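Local coordinates for serine--tRNA ligase, cytoplasmic (Candida albicans, PDB 3QO8), which catalyses the two-step attachment of serine to tRNA(Ser), first activating serine with ATP to Ser-AMP and then transferring it to the acceptor end of the tRNA, at residues A[41-45]-A[93-98]; A[302-306]-A[319-323]; A[312-316]-A[349-353]. All coordinates share one frame; numbering follows the deposited sequence.

How the contacts relate
Contact 1 stands apart from the other two: it joins helices 30-65 and 74-107 of the N-terminal tRNA-binding extension, and its centre lies about 41 Å from that of contact 2 and about 37 Å from that of contact 3. Contacts 2 and 3 belong to the catalytic core, with centres about 9 Å apart. They share helix 312-329, whose start packs on strand 350-358 and whose middle packs on strand 297-307 of the same sheet. The two meet where Val305 CG1 lies 3.7 Å from Glu315 CG. Contact 2 holds Glu302, which binds the seryl-adenylate analogue; beside contact 3, the Lys351 side chain turns from the helix to within about 4 Å of a magnesium ion.

Contact 1: A[41-45]-A[93-98]; sequences EWVKL and KEAEAD
Trp42 and Leu45 pack against Lys93, Glu94 and Ala97 in a surface contact between the two long helices of the N-terminal extension, 30-65 and 74-107. The segments run nearly antiparallel, at 154° with axes 9.3 Å apart, and the CA atoms of Trp42 and Ala97 come within 5.7 Å. CG anti to the backbone N (chi1 177°) sends the indole of Trp42 toward the second helix, where its NE1 edge faces Glu94. There Trp42 NE1 donates to Glu94 OE2 at 2.8 Å, using the anti lone pair of the carboxylate, with the oxygen tilted slightly from the indole plane and the two flat groups turned 66° apart. The same edge of the ring meets Ala97 CB, 4.2 Å from Trp42 CD1. One turn on, Leu45 supplies the apolar part: Leu45 CD1 lies 3.8 Å from Lys93 CB and also approaches Ala97 CB, while the lysine chain runs on extended and away. Next to the indole, Asp98 forms a salt bridge with Arg102. Such pairing of two long antiparallel helices is characteristic of the coiled-coil arm of type-1 seryl-tRNA synthetases, the extension involved in tRNA binding.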
ATOM      1  N   GLU A  41      22.466  -7.442 -39.450  1.00 42.61           N
ATOM      2  CA  GLU A  41      21.308  -7.348 -40.331  1.00 45.70           C
ATOM      3  C   GLU A  41      20.728  -5.945 -40.266  1.00 39.05           C
ATOM      4  O   GLU A  41      20.411  -5.339 -41.285  1.00 43.39           O
ATOM      5  CB  GLU A  41      20.256  -8.389 -39.955  1.00 49.00           C
ATOM      6  CG  GLU A  41      20.749  -9.804 -40.163  1.00 53.76           C
ATOM      7  CD  GLU A  41      21.369 -10.003 -41.544  1.00 64.06           C
ATOM      8  OE1 GLU A  41      20.857  -9.402 -42.519  1.00 63.14           O
ATOM      9  OE2 GLU A  41      22.371 -10.754 -41.656  1.00 56.66           O
ATOM     10  N   TRP A  42      20.609  -5.423 -39.057  1.00 35.19           N
ATOM     11  CA  TRP A  42      20.087  -4.079 -38.877  1.00 35.46           C
ATOM     12  C   TRP A  42      20.931  -3.055 -39.632  1.00 33.84           C
ATOM     13  O   TRP A  42      20.397  -2.204 -40.341  1.00 37.28           O
ATOM     14  CB  TRP A  42      20.018  -3.729 -37.390  1.00 35.85           C
ATOM     15  CG  TRP A  42      19.554  -2.349 -37.175  1.00 40.49           C
ATOM     16  CD1 TRP A  42      18.262  -1.908 -37.175  1.00 39.23           C
ATOM     17  CD2 TRP A  42      20.374  -1.198 -36.961  1.00 49.83           C
ATOM     18  NE1 TRP A  42      18.229  -0.556 -36.960  1.00 41.37           N
ATOM     19  CE2 TRP A  42      19.511  -0.094 -36.826  1.00 53.94           C
ATOM     20  CE3 TRP A  42      21.755  -0.993 -36.864  1.00 52.83           C
ATOM     21  CZ2 TRP A  42      19.985   1.200 -36.599  1.00 59.55           C
ATOM     22  CZ3 TRP A  42      22.224   0.290 -36.637  1.00 53.57           C
ATOM     23  CH2 TRP A  42      21.341   1.369 -36.509  1.00 57.62           C
ATOM     24  N   VAL A  43      22.254  -3.152 -39.496  1.00 41.48           N
ATOM     25  CA  VAL A  43      23.160  -2.233 -40.182  1.00 36.72           C
ATOM     26  C   VAL A  43      22.986  -2.315 -41.691  1.00 38.83           C
ATOM     27  O   VAL A  43      22.972  -1.288 -42.371  1.00 39.60           O
ATOM     28  CB  VAL A  43      24.638  -2.505 -39.829  1.00 43.00           C
ATOM     29  CG1 VAL A  43      25.557  -1.708 -40.742  1.00 44.96           C
ATOM     30  CG2 VAL A  43      24.904  -2.167 -38.376  1.00 47.33           C
ATOM     31  N   LYS A  44      22.861  -3.536 -42.209  1.00 34.53           N
ATOM     32  CA  LYS A  44      22.627  -3.744 -43.636  1.00 38.86           C
ATOM     33  C   LYS A  44      21.381  -3.000 -44.096  1.00 42.12           C
ATOM     34  O   LYS A  44      21.393  -2.293 -45.111  1.00 39.68           O
ATOM     35  CB  LYS A  44      22.507  -5.240 -43.951  1.00 46.91           C
ATOM     36  CG  LYS A  44      23.853  -5.962 -44.001  1.00 58.38           C
ATOM     37  CD  LYS A  44      23.716  -7.466 -43.765  1.00 72.35           C
ATOM     38  CE  LYS A  44      22.748  -8.116 -44.744  1.00 86.61           C
ATOM     39  NZ  LYS A  44      23.242  -8.079 -46.149  1.00 95.65           N
ATOM     40  N   LEU A  45      20.302  -3.155 -43.338  1.00 42.08           N
ATOM     41  CA  LEU A  45      19.059  -2.463 -43.657  1.00 41.74           C
ATOM     42  C   LEU A  45      19.222  -0.942 -43.627  1.00 43.94           C
ATOM     43  O   LEU A  45      18.683  -0.238 -44.484  1.00 42.36           O
ATOM     44  CB  LEU A  45      17.943  -2.920 -42.714  1.00 41.50           C
ATOM     45  CG  LEU A  45      17.466  -4.351 -42.990  1.00 41.46           C
ATOM     46  CD1 LEU A  45      16.597  -4.879 -41.869  1.00 39.26           C
ATOM     47  CD2 LEU A  45      16.727  -4.408 -44.321  1.00 43.24           C
ATOM     48  N   LYS A  93      11.191  -3.704 -42.202  1.00 40.21           N
ATOM     49  CA  LYS A  93      12.175  -4.675 -41.734  1.00 43.39           C
ATOM     50  C   LYS A  93      13.125  -4.063 -40.710  1.00 46.18           C
ATOM     51  O   LYS A  93      13.471  -4.695 -39.714  1.00 46.66           O
ATOM     52  CB  LYS A  93      12.983  -5.229 -42.902  1.00 41.77           C
ATOM     53  CG  LYS A  93      12.184  -6.061 -43.881  1.00 52.79           C
ATOM     54  CD  LYS A  93      13.064  -6.510 -45.035  1.00 63.69           C
ATOM     55  CE  LYS A  93      12.264  -7.267 -46.081  1.00 74.23           C
ATOM     56  NZ  LYS A  93      13.088  -7.586 -47.278  1.00 79.13           N
ATOM     57  N   GLU A  94      13.563  -2.837 -40.967  1.00 40.28           N
ATOM     58  CA  GLU A  94      14.500  -2.184 -40.073  1.00 38.21           C
ATOM     59  C   GLU A  94      13.891  -2.066 -38.681  1.00 40.97           C
ATOM     60  O   GLU A  94      14.523  -2.413 -37.685  1.00 35.84           O
ATOM     61  CB  GLU A  94      14.918  -0.814 -40.618  1.00 40.06           C
ATOM     62  CG  GLU A  94      16.031  -0.138 -39.821  1.00 48.26           C
ATOM     63  CD  GLU A  94      15.500   0.889 -38.838  1.00 68.82           C
ATOM     64  OE1 GLU A  94      14.624   1.683 -39.241  1.00 77.01           O
ATOM     65  OE2 GLU A  94      15.949   0.903 -37.665  1.00 67.74           O
ATOM     66  N   ALA A  95      12.650  -1.594 -38.620  1.00 39.07           N
ATOM     67  CA  ALA A  95      11.981  -1.393 -37.342  1.00 41.47           C
ATOM     68  C   ALA A  95      11.804  -2.716 -36.613  1.00 44.70           C
ATOM     69  O   ALA A  95      11.913  -2.777 -35.387  1.00 41.94           O
ATOM     70  CB  ALA A  95      10.633  -0.699 -37.539  1.00 40.26           C
ATOM     71  N   GLU A  96      11.532  -3.776 -37.366  1.00 45.62           N
ATOM     72  CA  GLU A  96      11.371  -5.097 -36.776  1.00 47.08           C
ATOM     73  C   GLU A  96      12.703  -5.600 -36.224  1.00 47.80           C
ATOM     74  O   GLU A  96      12.754  -6.219 -35.164  1.00 46.88           O
ATOM     75  CB  GLU A  96      10.821  -6.080 -37.813  1.00 63.68           C
ATOM     76  CG  GLU A  96      10.557  -7.483 -37.277  1.00 77.53           C
ATOM     77  CD  GLU A  96       9.411  -7.532 -36.275  1.00 86.72           C
ATOM     78  OE1 GLU A  96       8.771  -6.485 -36.039  1.00 89.60           O
ATOM     79  OE2 GLU A  96       9.148  -8.624 -35.727  1.00 89.37           O
ATOM     80  N   ALA A  97      13.778  -5.327 -36.954  1.00 45.90           N
ATOM     81  CA  ALA A  97      15.112  -5.752 -36.549  1.00 43.98           C
ATOM     82  C   ALA A  97      15.546  -5.024 -35.285  1.00 43.53           C
ATOM     83  O   ALA A  97      16.104  -5.629 -34.371  1.00 43.85           O
ATOM     84  CB  ALA A  97      16.107  -5.504 -37.666  1.00 40.02           C
ATOM     85  N   ASP A  98      15.287  -3.721 -35.242  1.00 44.24           N
ATOM     86  CA  ASP A  98      15.645  -2.919 -34.087  1.00 41.40           C
ATOM     87  C   ASP A  98      14.903  -3.435 -32.873  1.00 45.42           C
ATOM     88  O   ASP A  98      15.456  -3.501 -31.777  1.00 41.34           O
ATOM     89  CB  ASP A  98      15.303  -1.451 -34.312  1.00 40.73           C
ATOM     90  CG  ASP A  98      15.959  -0.543 -33.292  1.00 50.45           C
ATOM     91  OD1 ASP A  98      17.153  -0.753 -32.997  1.00 60.99           O
ATOM     92  OD2 ASP A  98      15.287   0.374 -32.781  1.00 55.58           O
TER

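Contact 2: A[302-306]-A[319-323]. With SSA (5'-O-(N-(L-seryl)-sulfamoyl)adenosine), chain B.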
ATOM      1  N   GLU A 302      15.191   2.060   2.482  1.00 18.70           N
ATOM      2  CA  GLU A 302      16.063   1.695   1.382  1.00 18.25           C
ATOM      3  C   GLU A 302      17.151   2.759   1.202  1.00 24.39           C
ATOM      4  O   GLU A 302      16.870   3.958   1.276  1.00 19.93           O
ATOM      5  CB  GLU A 302      15.211   1.663   0.099  1.00 14.31           C
ATOM      6  CG  GLU A 302      15.974   1.310  -1.174  1.00 19.46           C
ATOM      7  CD  GLU A 302      16.299  -0.178  -1.271  1.00 20.09           C
ATOM      8  OE1 GLU A 302      16.023  -0.910  -0.291  1.00 16.42           O
ATOM      9  OE2 GLU A 302      16.816  -0.617  -2.333  1.00 16.97           O
ATOM     10  N   GLN A 303      18.386   2.332   0.964  1.00 18.41           N
ATOM     11  CA  GLN A 303      19.418   3.252   0.477  1.00 15.47           C
ATOM     12  C   GLN A 303      19.398   3.242  -1.042  1.00 19.62           C
ATOM     13  O   GLN A 303      19.493   2.178  -1.657  1.00 19.41           O
ATOM     14  CB  GLN A 303      20.816   2.793   0.904  1.00 18.16           C
ATOM     15  CG  GLN A 303      21.049   2.719   2.379  1.00 17.42           C
ATOM     16  CD  GLN A 303      22.474   2.286   2.676  1.00 22.37           C
ATOM     17  OE1 GLN A 303      23.421   3.006   2.377  1.00 19.47           O
ATOM     18  NE2 GLN A 303      22.628   1.095   3.238  1.00 19.72           N
ATOM     19  N   PHE A 304      19.284   4.409  -1.667  1.00 16.79           N
ATOM     20  CA  PHE A 304      19.402   4.442  -3.113  1.00 13.58           C
ATOM     21  C   PHE A 304      20.342   5.571  -3.493  1.00 19.19           C
ATOM     22  O   PHE A 304      20.152   6.720  -3.079  1.00 18.57           O
ATOM     23  CB  PHE A 304      18.054   4.601  -3.836  1.00 16.10           C
ATOM     24  CG  PHE A 304      18.172   4.447  -5.341  1.00 15.61           C
ATOM     25  CD1 PHE A 304      18.001   3.200  -5.939  1.00 22.16           C
ATOM     26  CD2 PHE A 304      18.528   5.519  -6.136  1.00 18.07           C
ATOM     27  CE1 PHE A 304      18.139   3.043  -7.310  1.00 20.87           C
ATOM     28  CE2 PHE A 304      18.678   5.373  -7.516  1.00 20.85           C
ATOM     29  CZ  PHE A 304      18.486   4.137  -8.102  1.00 20.61           C
ATOM     30  N   VAL A 305      21.350   5.241  -4.288  1.00 17.88           N
ATOM     31  CA  VAL A 305      22.422   6.186  -4.567  1.00 17.74           C
ATOM     32  C   VAL A 305      22.768   6.211  -6.042  1.00 24.25           C
ATOM     33  O   VAL A 305      22.825   5.172  -6.691  1.00 21.53           O
ATOM     34  CB  VAL A 305      23.704   5.833  -3.773  1.00 21.44           C
ATOM     35  CG1 VAL A 305      24.797   6.874  -4.039  1.00 23.10           C
ATOM     36  CG2 VAL A 305      23.404   5.742  -2.282  1.00 20.56           C
ATOM     37  N   LEU A 306      22.992   7.416  -6.557  1.00 18.03           N
ATOM     38  CA  LEU A 306      23.502   7.611  -7.900  1.00 20.21           C
ATOM     39  C   LEU A 306      24.866   8.251  -7.755  1.00 20.64           C
ATOM     40  O   LEU A 306      25.040   9.190  -6.973  1.00 23.64           O
ATOM     41  CB  LEU A 306      22.570   8.541  -8.696  1.00 19.07           C
ATOM     42  CG  LEU A 306      21.114   8.137  -8.912  1.00 20.06           C
ATOM     43  CD1 LEU A 306      20.297   8.411  -7.667  1.00 36.92           C
ATOM     44  CD2 LEU A 306      20.510   8.943 -10.073  1.00 24.05           C
ATOM     45  N   MET A 319      27.952   1.989   1.384  1.00 22.42           N
ATOM     46  CA  MET A 319      26.560   1.614   1.618  1.00 19.88           C
ATOM     47  C   MET A 319      26.406   0.355   2.480  1.00 21.48           C
ATOM     48  O   MET A 319      25.570   0.327   3.388  1.00 19.26           O
ATOM     49  CB  MET A 319      25.810   1.446   0.292  1.00 19.20           C
ATOM     50  CG  MET A 319      25.682   2.749  -0.486  1.00 22.90           C
ATOM     51  SD  MET A 319      25.146   2.496  -2.180  1.00 19.29           S
ATOM     52  CE  MET A 319      23.450   1.944  -1.926  1.00 18.59           C
ATOM     53  N   ILE A 320      27.186  -0.686   2.202  1.00 21.53           N
ATOM     54  CA  ILE A 320      27.091  -1.883   3.044  1.00 20.15           C
ATOM     55  C   ILE A 320      27.603  -1.515   4.436  1.00 18.43           C
ATOM     56  O   ILE A 320      27.098  -2.008   5.448  1.00 20.78           O
ATOM     57  CB  ILE A 320      27.829  -3.124   2.440  1.00 22.46           C
ATOM     58  CG1 ILE A 320      27.520  -4.386   3.263  1.00 22.16           C
ATOM     59  CG2 ILE A 320      29.331  -2.875   2.313  1.00 20.21           C
ATOM     60  CD1 ILE A 320      26.020  -4.758   3.210  1.00 21.42           C
ATOM     61  N   GLY A 321      28.577  -0.611   4.482  1.00 22.07           N
ATOM     62  CA  GLY A 321      29.106  -0.143   5.754  1.00 25.54           C
ATOM     63  C   GLY A 321      28.023   0.566   6.562  1.00 21.01           C
ATOM     64  O   GLY A 321      27.906   0.386   7.782  1.00 20.06           O
ATOM     65  N   CYS A 322      27.226   1.378   5.884  1.00 17.19           N
ATOM     66  CA  CYS A 322      26.086   2.041   6.533  1.00 20.49           C
ATOM     67  C   CYS A 322      25.115   1.029   7.147  1.00 19.56           C
ATOM     68  O   CYS A 322      24.647   1.210   8.270  1.00 20.23           O
ATOM     69  CB  CYS A 322      25.315   2.945   5.550  1.00 25.69           C
ATOM     70  SG  CYS A 322      26.052   4.570   5.297  1.00 38.45           S
ATOM     71  N   SER A 323      24.775  -0.012   6.399  1.00 18.64           N
ATOM     72  CA  SER A 323      23.879  -1.037   6.940  1.00 14.43           C
ATOM     73  C   SER A 323      24.515  -1.795   8.115  1.00 16.64           C
ATOM     74  O   SER A 323      23.850  -2.112   9.111  1.00 16.57           O
ATOM     75  CB  SER A 323      23.450  -1.994   5.834  1.00 22.84           C
ATOM     76  OG  SER A 323      22.640  -1.309   4.881  1.00 26.43           O
TER
HETATM   77  N10 SSA B 486      15.894  -2.917  -3.308  1.00 14.59           N
HETATM   78  CA  SSA B 486      16.650  -4.090  -2.872  1.00 22.33           C
HETATM   79  CB  SSA B 486      17.479  -3.748  -1.634  1.00 20.82           C
HETATM   80  OG  SSA B 486      16.622  -3.553  -0.491  1.00 20.31           O
HETATM   81  C9  SSA B 486      15.719  -5.230  -2.570  1.00 23.30           C
HETATM   82  O9  SSA B 486      14.502  -5.087  -2.590  1.00 18.85           O
HETATM   83  N8  SSA B 486      16.296  -6.391  -2.275  1.00 16.25           N
HETATM   84  S1  SSA B 486      15.498  -7.624  -1.635  1.00 20.78           S
HETATM   85  O1S SSA B 486      14.582  -8.241  -2.551  1.00 18.88           O
HETATM   86  O2S SSA B 486      16.448  -8.583  -1.176  1.00 19.97           O
HETATM   87  O5' SSA B 486      14.720  -7.144  -0.394  1.00 18.15           O
HETATM   88  C5' SSA B 486      15.367  -6.423   0.640  1.00 15.62           C
HETATM   89  C4' SSA B 486      14.979  -7.023   1.995  1.00 18.17           C
HETATM   90  O4' SSA B 486      13.569  -6.991   2.242  1.00 18.07           O
HETATM   91  C3' SSA B 486      15.346  -8.482   2.145  1.00 17.98           C
HETATM   92  O3' SSA B 486      16.749  -8.609   2.421  1.00 17.45           O
HETATM   93  C2' SSA B 486      14.454  -8.885   3.313  1.00 19.10           C
HETATM   94  O2' SSA B 486      15.029  -8.444   4.559  1.00 18.77           O
HETATM   95  C1' SSA B 486      13.180  -8.075   3.075  1.00 15.27           C
HETATM   96  N9  SSA B 486      12.172  -8.898   2.374  1.00 18.06           N
HETATM   97  C8  SSA B 486      12.227  -9.340   1.107  1.00 17.51           C
HETATM   98  N7  SSA B 486      11.119 -10.070   0.856  1.00 17.60           N
HETATM   99  C5  SSA B 486      10.375 -10.069   1.978  1.00 20.02           C
HETATM  100  C6  SSA B 486       9.155 -10.627   2.307  1.00 18.94           C
HETATM  101  N6  SSA B 486       8.492 -11.350   1.379  1.00 15.67           N
HETATM  102  N1  SSA B 486       8.652 -10.438   3.549  1.00 15.97           N
HETATM  103  C2  SSA B 486       9.325  -9.720   4.455  1.00 19.65           C
HETATM  104  N3  SSA B 486      10.505  -9.158   4.160  1.00 16.94           N
HETATM  105  C4  SSA B 486      11.048  -9.335   2.933  1.00 16.74           C
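Gln303 reaches from its strand to Met319 on the helix, its side chain standing between the two. At its base, CB of Gln303 touches the methyl CE of Met319 at 4.0 Å. With CG anti to its own carbonyl carbon (chi1 -61°) and the chain extended beyond, the amide is carried up to the helix backbone, the glutamine and methionine side chains sliding past each other in opposite directions. The amide then divides its two ends. Gln303 OE1 rests 3.5 Å from Met319 CB and near Cys322 CB, and takes a weak hydrogen bond from Tyr204. Gln303 NE2 donates to Met319 O at 3.0 Å, nearly straight at 165°; the acceptor lies in the amide plane, whereas the nitrogen sits above the carbonyl plane. Ser323 N, bonded to the same oxygen within the helix, comes from the opposite face, so two donors grip this buried carbonyl. Gln303 NE2 also lies 2.9 Å from Ser323 OG, whose hydroxyl is hydrogen-bonded to Thr404 O. Further along, Val305 CG2 packs on Met319 SD at 3.7 Å. Glu302 serves the active site: Glu302 OE1 accepts from OG of the seryl-sulfamoyl adenosine and Glu302 OE2 from its N10, each at 2.7 Å, so one carboxylate reads both hydroxyl and amino group. Glu302 OE1 also forms a salt bridge with Lys300. Strand 297-307 pairs here with strands 269-278 and 399-404; helix 312-329 lies along this sheet, where Met319 reaches Leu401 of strand 399-404 and Cys370 of strand 363-372, and Ser323 reaches Val368 of the latter.

Contact 3: A[312-316]-A[349-353]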
ATOM      1  N   SER A 312      31.457   4.317  -8.088  1.00 25.05           N
ATOM      2  CA  SER A 312      30.416   3.431  -7.580  1.00 22.70           C
ATOM      3  C   SER A 312      30.971   2.350  -6.669  1.00 27.75           C
ATOM      4  O   SER A 312      30.321   1.948  -5.705  1.00 24.27           O
ATOM      5  CB  SER A 312      29.622   2.797  -8.718  1.00 19.06           C
ATOM      6  OG  SER A 312      30.466   2.009  -9.529  1.00 29.35           O
ATOM      7  N   TRP A 313      32.164   1.852  -6.976  1.00 28.64           N
ATOM      8  CA  TRP A 313      32.699   0.767  -6.168  1.00 26.63           C
ATOM      9  C   TRP A 313      33.037   1.214  -4.742  1.00 25.86           C
ATOM     10  O   TRP A 313      32.786   0.492  -3.779  1.00 25.84           O
ATOM     11  CB  TRP A 313      33.856   0.058  -6.883  1.00 36.63           C
ATOM     12  CG  TRP A 313      33.375  -0.514  -8.187  1.00 38.03           C
ATOM     13  CD1 TRP A 313      33.645  -0.044  -9.441  1.00 41.42           C
ATOM     14  CD2 TRP A 313      32.476  -1.621  -8.360  1.00 31.99           C
ATOM     15  NE1 TRP A 313      32.990  -0.803 -10.383  1.00 41.88           N
ATOM     16  CE2 TRP A 313      32.268  -1.778  -9.747  1.00 35.27           C
ATOM     17  CE3 TRP A 313      31.830  -2.494  -7.479  1.00 27.32           C
ATOM     18  CZ2 TRP A 313      31.451  -2.780 -10.272  1.00 33.98           C
ATOM     19  CZ3 TRP A 313      31.012  -3.486  -8.004  1.00 31.30           C
ATOM     20  CH2 TRP A 313      30.835  -3.623  -9.386  1.00 32.10           C
ATOM     21  N   GLU A 314      33.572   2.417  -4.608  1.00 26.18           N
ATOM     22  CA  GLU A 314      33.774   3.015  -3.293  1.00 31.54           C
ATOM     23  C   GLU A 314      32.426   3.260  -2.597  1.00 32.31           C
ATOM     24  O   GLU A 314      32.287   3.048  -1.395  1.00 27.57           O
ATOM     25  CB  GLU A 314      34.549   4.327  -3.435  1.00 39.22           C
ATOM     26  CG  GLU A 314      34.821   5.056  -2.134  1.00 55.05           C
ATOM     27  CD  GLU A 314      35.542   6.381  -2.347  1.00 73.07           C
ATOM     28  OE1 GLU A 314      35.061   7.210  -3.157  1.00 76.83           O
ATOM     29  OE2 GLU A 314      36.596   6.591  -1.706  1.00 73.77           O
ATOM     30  N   GLU A 315      31.425   3.696  -3.354  1.00 23.50           N
ATOM     31  CA  GLU A 315      30.108   3.928  -2.765  1.00 20.39           C
ATOM     32  C   GLU A 315      29.482   2.630  -2.258  1.00 20.94           C
ATOM     33  O   GLU A 315      28.842   2.619  -1.204  1.00 22.91           O
ATOM     34  CB  GLU A 315      29.161   4.578  -3.767  1.00 23.99           C
ATOM     35  CG  GLU A 315      27.826   5.001  -3.132  1.00 24.81           C
ATOM     36  CD  GLU A 315      27.982   6.124  -2.118  1.00 33.35           C
ATOM     37  OE1 GLU A 315      28.936   6.923  -2.252  1.00 32.58           O
ATOM     38  OE2 GLU A 315      27.144   6.215  -1.190  1.00 30.17           O
ATOM     39  N   PHE A 316      29.654   1.549  -3.023  1.00 17.92           N
ATOM     40  CA  PHE A 316      29.144   0.227  -2.627  1.00 17.85           C
ATOM     41  C   PHE A 316      29.664  -0.138  -1.233  1.00 25.76           C
ATOM     42  O   PHE A 316      28.906  -0.605  -0.376  1.00 25.43           O
ATOM     43  CB  PHE A 316      29.579  -0.827  -3.665  1.00 21.64           C
ATOM     44  CG  PHE A 316      29.205  -2.252  -3.312  1.00 25.70           C
ATOM     45  CD1 PHE A 316      28.014  -2.799  -3.748  1.00 22.43           C
ATOM     46  CD2 PHE A 316      30.076  -3.055  -2.580  1.00 27.47           C
ATOM     47  CE1 PHE A 316      27.673  -4.121  -3.445  1.00 22.79           C
ATOM     48  CE2 PHE A 316      29.738  -4.382  -2.261  1.00 27.38           C
ATOM     49  CZ  PHE A 316      28.543  -4.914  -2.701  1.00 25.10           C
ATOM     50  N   ALA A 349      25.838  -6.104 -10.848  1.00 22.81           N
ATOM     51  CA  ALA A 349      27.180  -6.536 -11.218  1.00 20.26           C
ATOM     52  C   ALA A 349      27.863  -7.186 -10.011  1.00 22.95           C
ATOM     53  O   ALA A 349      28.756  -8.008 -10.174  1.00 19.74           O
ATOM     54  CB  ALA A 349      28.015  -5.364 -11.732  1.00 21.54           C
ATOM     55  N   LYS A 350      27.425  -6.814  -8.810  1.00 21.83           N
ATOM     56  CA  LYS A 350      27.971  -7.361  -7.566  1.00 23.13           C
ATOM     57  C   LYS A 350      26.940  -7.178  -6.471  1.00 22.95           C
ATOM     58  O   LYS A 350      26.284  -6.132  -6.415  1.00 20.11           O
ATOM     59  CB  LYS A 350      29.251  -6.614  -7.181  1.00 24.50           C
ATOM     60  CG  LYS A 350      29.958  -7.152  -5.934  1.00 29.47           C
ATOM     61  CD  LYS A 350      31.202  -6.337  -5.621  1.00 37.04           C
ATOM     62  CE  LYS A 350      31.946  -6.887  -4.404  1.00 46.18           C
ATOM     63  NZ  LYS A 350      32.537  -8.249  -4.620  1.00 46.57           N
ATOM     64  N   LYS A 351      26.803  -8.169  -5.591  1.00 21.78           N
ATOM     65  CA  LYS A 351      25.860  -8.064  -4.484  1.00 22.31           C
ATOM     66  C   LYS A 351      26.412  -8.646  -3.178  1.00 21.74           C
ATOM     67  O   LYS A 351      27.008  -9.723  -3.174  1.00 22.58           O
ATOM     68  CB  LYS A 351      24.556  -8.766  -4.845  1.00 21.76           C
ATOM     69  CG  LYS A 351      23.473  -8.652  -3.788  1.00 25.24           C
ATOM     70  CD  LYS A 351      22.150  -9.094  -4.360  1.00 31.06           C
ATOM     71  CE  LYS A 351      21.798 -10.478  -3.886  1.00 30.00           C
ATOM     72  NZ  LYS A 351      20.605 -10.992  -4.595  1.00 47.51           N
ATOM     73  N   TYR A 352      26.219  -7.918  -2.081  1.00 19.80           N
ATOM     74  CA  TYR A 352      26.527  -8.409  -0.735  1.00 21.78           C
ATOM     75  C   TYR A 352      25.227  -8.521   0.015  1.00 27.01           C
ATOM     76  O   TYR A 352      24.397  -7.617  -0.061  1.00 24.01           O
ATOM     77  CB  TYR A 352      27.390  -7.419   0.047  1.00 17.47           C
ATOM     78  CG  TYR A 352      28.886  -7.476  -0.186  1.00 24.91           C
ATOM     79  CD1 TYR A 352      29.444  -8.301  -1.152  1.00 22.77           C
ATOM     80  CD2 TYR A 352      29.743  -6.690   0.577  1.00 23.99           C
ATOM     81  CE1 TYR A 352      30.812  -8.329  -1.351  1.00 27.85           C
ATOM     82  CE2 TYR A 352      31.098  -6.711   0.382  1.00 27.37           C
ATOM     83  CZ  TYR A 352      31.632  -7.529  -0.576  1.00 29.85           C
ATOM     84  OH  TYR A 352      32.996  -7.534  -0.747  1.00 38.22           O
ATOM     85  N   ASP A 353      25.053  -9.598   0.772  1.00 20.73           N
ATOM     86  CA  ASP A 353      23.923  -9.672   1.681  1.00 20.40           C
ATOM     87  C   ASP A 353      24.448  -9.566   3.111  1.00 27.19           C
ATOM     88  O   ASP A 353      25.535 -10.070   3.430  1.00 23.50           O
ATOM     89  CB  ASP A 353      23.160 -10.995   1.522  1.00 16.97           C
ATOM     90  CG  ASP A 353      22.257 -11.020   0.294  1.00 25.28           C
ATOM     91  OD1 ASP A 353      22.296 -10.070  -0.525  1.00 21.82           O
ATOM     92  OD2 ASP A 353      21.516 -12.013   0.144  1.00 26.43           O
TER
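Phe316 points its edge into the face of Tyr352, a T-shaped pair with centroids 4.9 Å apart and planes at 72°. The leading edge of Phe316 is CE2-CZ: CE2 stands over the centre of the tyrosine ring, and Phe316 CZ comes to 3.6 Å from Tyr352 CG. Phe316 is sent out toward the strand with CG anti to its backbone N (chi1 175°), and its side chain crosses that of Tyr352 at about a right angle. Lys350 touches both helix aromatics, which meet its aliphatic chain from directions roughly at right angles. Its CD lies over one face of Phe316, offset toward the rim, and Lys350 CE is 4.0 Å from Phe316 CE2. The six-membered end of Trp313 arrives edge-on, with Trp313 CZ3 3.7 Å from Lys350 CB and Trp313 CH2 4.1 Å from Ala349 CB. The lysine ammonium passes beyond the rings to hydrogen-bond Ser115. Ala349 and Lys350 both face Asn372, forming a classic beta bulge at the start of strand 350-358. The neighbouring Lys351 points away from the helix, on the side where the magnesium ion and adenylate analogue are bound. Across the interface the contact is therefore apolar and aromatic: ring edges and lysine methylenes join the first turn of helix 312-329 to strand 350-358, while the charged end of Lys350 finds its polar partner beyond them.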